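Local coordinates for Ycf54-like protein (PDB 5M2P), which is a probable component of the magnesium-protoporphyrin IX monomethylester cyclase, with conserved residues needed for protochlorophyllide formation in chlorophyll biosynthesis, at residues 26-29 with 30-34; 79-82 with 83-87. One frame throughout, in Å; residues are numbered along the deposited sequence. Where two conformers were deposited one is given.

Interaction 1: residues 26-29 with 30-34; sequences VLKE and RRRDY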
loop_
_atom_site.group_PDB
_atom_site.type_symbol
_atom_site.label_atom_id
_atom_site.label_comp_id
_atom_site.label_asym_id
_atom_site.label_seq_id
_atom_site.Cartn_x
_atom_site.Cartn_y
_atom_site.Cartn_z
ATOM N N VAL A 26 -13.548 -5.778 1.195
ATOM C CA VAL A 26 -12.996 -5.997 2.519
ATOM C C VAL A 26 -12.364 -4.716 3.040
ATOM O O VAL A 26 -12.561 -4.362 4.201
ATOM C CB VAL A 26 -11.964 -7.152 2.565
ATOM C CG1 VAL A 26 -11.292 -7.236 3.919
ATOM C CG2 VAL A 26 -12.648 -8.475 2.242
ATOM N N LEU A 27 -11.630 -4.017 2.178
ATOM C CA LEU A 27 -10.993 -2.762 2.611
ATOM C C LEU A 27 -12.037 -1.705 2.939
ATOM O O LEU A 27 -11.892 -0.982 3.914
ATOM C CB LEU A 27 -10.075 -2.213 1.533
ATOM C CG LEU A 27 -8.842 -3.004 1.165
ATOM C CD1 LEU A 27 -7.981 -2.191 0.222
ATOM C CD2 LEU A 27 -8.081 -3.334 2.418
ATOM N N LYS A 28 -13.077 -1.591 2.114
ATOM C CA LYS A 28 -14.175 -0.646 2.419
ATOM C C LYS A 28 -14.814 -0.981 3.764
ATOM O O LYS A 28 -15.032 -0.095 4.593
ATOM C CB LYS A 28 -15.217 -0.694 1.309
ATOM C CG LYS A 28 -16.378 0.265 1.497
ATOM C CD LYS A 28 -17.560 -0.122 0.615
ATOM C CE LYS A 28 -18.745 0.812 0.791
ATOM N NZ LYS A 28 -18.639 1.977 -0.132
ATOM N N GLU A 29 -15.109 -2.258 3.998
ATOM C CA GLU A 29 -15.689 -2.665 5.269
ATOM C C GLU A 29 -14.766 -2.395 6.434
ATOM O O GLU A 29 -15.215 -2.012 7.511
ATOM C CB GLU A 29 -16.106 -4.136 5.239
ATOM C CG GLU A 29 -17.395 -4.355 4.461
ATOM C CD GLU A 29 -18.527 -3.479 4.988
ATOM O OE1 GLU A 29 -18.851 -3.603 6.196
ATOM O OE2 GLU A 29 -19.066 -2.647 4.208
ATOM N N ARG A 30 -13.463 -2.550 6.207
ATOM C CA ARG A 30 -12.496 -2.289 7.264
ATOM C C ARG A 30 -12.477 -0.789 7.612
ATOM O O ARG A 30 -12.475 -0.433 8.779
ATOM C CB ARG A 30 -11.103 -2.765 6.860
ATOM C CG ARG A 30 -10.069 -2.733 7.974
ATOM C CD ARG A 30 -8.687 -3.077 7.408
ATOM N NE ARG A 30 -7.598 -3.083 8.403
ATOM C CZ ARG A 30 -7.340 -4.104 9.222
ATOM N NH1 ARG A 30 -8.088 -5.204 9.178
ATOM N NH2 ARG A 30 -6.344 -4.023 10.088
ATOM N N ARG A 31 -12.501 0.081 6.604
ATOM C CA ARG A 31 -12.605 1.534 6.872
ATOM C C ARG A 31 -13.852 1.866 7.678
ATOM O O ARG A 31 -13.807 2.623 8.630
ATOM C CB ARG A 31 -12.599 2.355 5.581
ATOM C CG ARG A 31 -11.314 2.252 4.785
ATOM C CD ARG A 31 -11.339 3.122 3.544
ATOM N NE ARG A 31 -10.194 2.841 2.716
ATOM C CZ ARG A 31 -10.187 2.068 1.636
ATOM N NH1 ARG A 31 -11.299 1.513 1.166
ATOM N NH2 ARG A 31 -9.030 1.883 1.016
ATOM N N ARG A 32 -14.972 1.304 7.266
ATOM C CA ARG A 32 -16.231 1.561 7.936
ATOM C C ARG A 32 -16.235 1.040 9.379
ATOM O O ARG A 32 -16.682 1.733 10.286
ATOM C CB ARG A 32 -17.390 1.013 7.096
ATOM C CG ARG A 32 -17.558 1.784 5.787
ATOM C CD ARG A 32 -18.657 1.295 4.833
ATOM N NE ARG A 32 -20.003 1.648 5.292
ATOM C CZ ARG A 32 -20.564 2.869 5.260
ATOM N NH1 ARG A 32 -19.906 3.955 4.826
ATOM N NH2 ARG A 32 -21.803 3.011 5.719
ATOM N N ASP A 33 -15.664 -0.147 9.597
ATOM C CA ASP A 33 -15.540 -0.713 10.937
ATOM C C ASP A 33 -14.650 0.141 11.830
ATOM O O ASP A 33 -14.944 0.334 13.022
ATOM C CB ASP A 33 -14.990 -2.152 10.880
ATOM C CG ASP A 33 -15.979 -3.167 10.282
ATOM O OD1 ASP A 33 -17.184 -2.863 10.125
ATOM O OD2 ASP A 33 -15.553 -4.305 9.966
ATOM N N TYR A 34 -13.540 0.639 11.265
ATOM C CA TYR A 34 -12.672 1.514 12.037
ATOM C C TYR A 34 -13.454 2.740 12.520
ATOM O O TYR A 34 -13.322 3.154 13.678
ATOM C CB TYR A 34 -11.470 1.963 11.228
ATOM C CG TYR A 34 -10.236 1.084 11.285
ATOM C CD1 TYR A 34 -10.294 -0.296 11.139
ATOM C CD2 TYR A 34 -8.989 1.673 11.451
ATOM C CE1 TYR A 34 -9.108 -1.050 11.128
ATOM C CE2 TYR A 34 -7.814 0.941 11.448
ATOM C CZ TYR A 34 -7.880 -0.420 11.304
ATOM O OH TYR A 34 -6.714 -1.145 11.272
#
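Leu27 and Arg31 meet one turn apart on the alpha helix 21-36, an amphipathic helix of the Ycf54 family domain. Four successive i to i+4 backbone bonds hold this part of the helix. They run from Arg30 N to Val26 O (2.8 Å), Arg31 N to Leu27 O, Arg32 N to Lys28 O and Asp33 N to Glu29 O. The tight side faces the rest of the chain. Buried Leu27 packs on Phe78 and Gln45. Arg31 has its CG anti to the carbonyl carbon (chi1 -64°), and its extended chain runs back along the helix. This brings NH1 to 3.9 Å from Leu27 CB, while the side chain also rests on Phe43 and Gln45 of strand 43-47. With an alanine here, Leu27 CB is likely to lose this cover, and a gap is likely to open toward Phe43 and Gln45. With CG anti to the backbone N (chi1 -171°), the extended Arg30 chain leads away from residues 26-29, and Tyr34 CE1 lies 3.6 Å above one face of the Arg30 guanidinium. Phe43 adds a cation-pi contact to Arg30, and Tyr34 OH is hydrogen-bonded to Asp42. The solvent side is looser and carries mostly charge. Lys28 and Arg32 run side by side and touch through Lys28 CE and Arg32 CD at 4.1 Å. Their like charges stay apart, with Lys28 NZ 5.5 Å from Arg32 NH1. Glu29 bends at chi2, and its carboxylate plane is turned 54° from the Arg32 guanidinium. Their opposite charges may attract, but Glu29 OE2 is 4.5 Å from Arg32 NE, too far for a salt bridge. Two acids also come near each other here: Glu29 OE1 lies 4.3 Å from Asp33 OD1.

Interaction 2: residues 79-82 with 83-87; sequences IVWV and KLRLE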
loop_
_atom_site.group_PDB
_atom_site.type_symbol
_atom_site.label_atom_id
_atom_site.label_comp_id
_atom_site.label_asym_id
_atom_site.label_seq_id
_atom_site.Cartn_x
_atom_site.Cartn_y
_atom_site.Cartn_z
ATOM N N ILE A 79 -0.579 -6.062 6.332
ATOM C CA ILE A 79 0.066 -6.293 5.039
ATOM C C ILE A 79 0.438 -7.754 4.839
ATOM O O ILE A 79 0.388 -8.241 3.736
ATOM C CB ILE A 79 1.229 -5.300 4.804
ATOM C CG1 ILE A 79 0.710 -3.855 4.817
ATOM C CG2 ILE A 79 1.937 -5.594 3.494
ATOM C CD1 ILE A 79 -0.265 -3.531 3.722
ATOM N N VAL A 80 0.759 -8.473 5.911
ATOM C CA VAL A 80 0.978 -9.904 5.809
ATOM C C VAL A 80 -0.299 -10.556 5.256
ATOM O O VAL A 80 -0.240 -11.395 4.343
ATOM C CB VAL A 80 1.346 -10.509 7.190
ATOM C CG1 VAL A 80 1.305 -12.030 7.140
ATOM C CG2 VAL A 80 2.716 -10.014 7.608
ATOM N N TRP A 81 -1.444 -10.166 5.800
ATOM C CA TRP A 81 -2.743 -10.664 5.332
ATOM C C TRP A 81 -2.978 -10.288 3.878
ATOM O O TRP A 81 -3.395 -11.105 3.088
ATOM C CB TRP A 81 -3.902 -10.162 6.200
ATOM C CG TRP A 81 -5.263 -10.433 5.595
ATOM C CD1 TRP A 81 -5.937 -11.605 5.606
ATOM C CD2 TRP A 81 -6.048 -9.513 4.810
ATOM N NE1 TRP A 81 -7.097 -11.483 4.886
ATOM C CE2 TRP A 81 -7.187 -10.207 4.386
ATOM C CE3 TRP A 81 -5.883 -8.170 4.422
ATOM C CZ2 TRP A 81 -8.162 -9.619 3.601
ATOM C CZ3 TRP A 81 -6.853 -7.585 3.659
ATOM C CH2 TRP A 81 -7.985 -8.302 3.259
ATOM N N VAL A 82 -2.694 -9.043 3.528
ATOM C CA VAL A 82 -2.919 -8.613 2.145
ATOM C C VAL A 82 -2.116 -9.487 1.185
ATOM O O VAL A 82 -2.621 -9.900 0.127
ATOM C CB VAL A 82 -2.545 -7.121 1.939
ATOM C CG1 VAL A 82 -2.548 -6.755 0.470
ATOM C CG2 VAL A 82 -3.463 -6.187 2.721
ATOM N N LYS A 83 -0.860 -9.771 1.530
ATOM C CA LYS A 83 -0.044 -10.608 0.653
ATOM C C LYS A 83 -0.637 -12.006 0.506
ATOM O O LYS A 83 -0.649 -12.580 -0.565
ATOM C CB LYS A 83 1.414 -10.630 1.130
ATOM C CG LYS A 83 2.283 -11.727 0.521
ATOM C CD LYS A 83 2.481 -11.775 -0.989
ATOM C CE LYS A 83 3.255 -13.051 -1.344
ATOM N NZ LYS A 83 3.475 -13.258 -2.810
ATOM N N LEU A 84 -1.074 -12.602 1.613
ATOM C CA LEU A 84 -1.614 -13.957 1.564
ATOM C C LEU A 84 -2.950 -13.984 0.834
ATOM O O LEU A 84 -3.299 -14.990 0.231
ATOM C CB LEU A 84 -1.770 -14.476 2.985
ATOM C CG LEU A 84 -0.472 -14.723 3.722
ATOM C CD1 LEU A 84 -0.839 -14.981 5.161
ATOM C CD2 LEU A 84 0.328 -15.882 3.141
ATOM N N ARG A 85 -3.701 -12.887 0.901
ATOM C CA ARG A 85 -5.020 -12.799 0.269
ATOM C C ARG A 85 -4.890 -12.571 -1.232
ATOM O O ARG A 85 -5.605 -13.183 -2.021
ATOM C CB ARG A 85 -5.841 -11.688 0.933
ATOM C CG ARG A 85 -7.130 -11.294 0.239
ATOM C CD ARG A 85 -8.300 -12.170 0.636
ATOM N NE ARG A 85 -9.415 -11.837 -0.232
ATOM C CZ ARG A 85 -10.661 -11.662 0.175
ATOM N NH1 ARG A 85 -10.965 -11.757 1.453
ATOM N NH2 ARG A 85 -11.586 -11.350 -0.713
ATOM N N LEU A 86 -3.985 -11.676 -1.629
ATOM C CA LEU A 86 -3.826 -11.312 -3.047
ATOM C C LEU A 86 -2.792 -12.111 -3.798
ATOM O O LEU A 86 -2.972 -12.368 -5.009
ATOM C CB LEU A 86 -3.470 -9.841 -3.200
ATOM C CG LEU A 86 -4.557 -8.890 -2.757
ATOM C CD1 LEU A 86 -4.073 -7.467 -2.943
ATOM C CD2 LEU A 86 -5.856 -9.109 -3.519
ATOM N N GLU A 87 -1.717 -12.470 -3.099
ATOM C CA GLU A 87 -0.548 -13.212 -3.606
ATOM C C GLU A 87 0.277 -12.519 -4.679
ATOM O O GLU A 87 1.508 -12.424 -4.540
ATOM C CB GLU A 87 -0.885 -14.650 -4.033
ATOM C CG GLU A 87 -0.975 -15.624 -2.866
ATOM C CD GLU A 87 0.362 -15.867 -2.181
ATOM O OE1 GLU A 87 1.417 -15.661 -2.808
ATOM O OE2 GLU A 87 0.377 -16.281 -0.998
HETATM O O HOH W 1 -9.036 -13.052 3.616
#
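Residues 79-82 are joined to 83-86 by i to i+4 helix bonds, closing with Leu86 N to Val82 O at 2.8 Å. Arg85 N bonds Trp81 O at 2.8 Å and has a second, weak bond to Val82 O at 3.3 Å. The main side-chain pair is Trp81 and Arg85. Trp81 CG is anti to the backbone N (chi1 169°), which lays the indole alongside the Arg85 chain. Arg85 CB sits over one face of the indole in a CH-pi contact, 4.3 Å from the centroid of the five-membered ring. Farther out, Arg85 CG and CD touch Trp81 CZ2. The guanidinium does not stack on the ring, since the two planes are 73° apart. A water bridges the pair in both ring and guanidinium planes. It accepts from Trp81 NE1 at 2.8 Å and from Arg85 NH1 at 3.2 Å. Arg85 has two modelled conformers, so this bridge may not be permanent. On the buried side, Val82 CG1 meets Leu86 CD1 at 3.8 Å. Val82 also packs on Ala10 of strand 5-13, and Leu86 on Phe23. On the exposed side, Val80 and Leu84 run side by side. Lys83 NZ bonds Glu87 O at 2.7 Å, on a lone pair in the carbonyl plane. It also makes a salt bridge to Glu87 OE1, less certain because Glu87 too has two conformers. Glu87 leaves the helix with positive phi (64°). Most of helix 76-86 is thus an amphipathic helix packed between the antiparallel sheet and helix 21-36.

Overall arrangement
Interaction 1 comes first along the chain, on helix 21-36, and interaction 2 follows on helix 76-86. Strands 43-47 and 68-73 and helix 58-63 lie between them in sequence. Their centres are about 16 Å apart, yet the two contacts touch. Val26 CG1 packs on Trp81 CH2 at 3.5 Å. Interaction 2 is nearer the chain centre, and its helix rests on strands 5-13 and 68-73 of the four-stranded sheet. Interaction 1 lies farther out, with side chains on helix 76-86 and on strand 43-47, one of the two edge strands. Helix 76-86 thus sits partly between helix 21-36 and the sheet, and Val26 on Trp81 joins helix 21-36 to it.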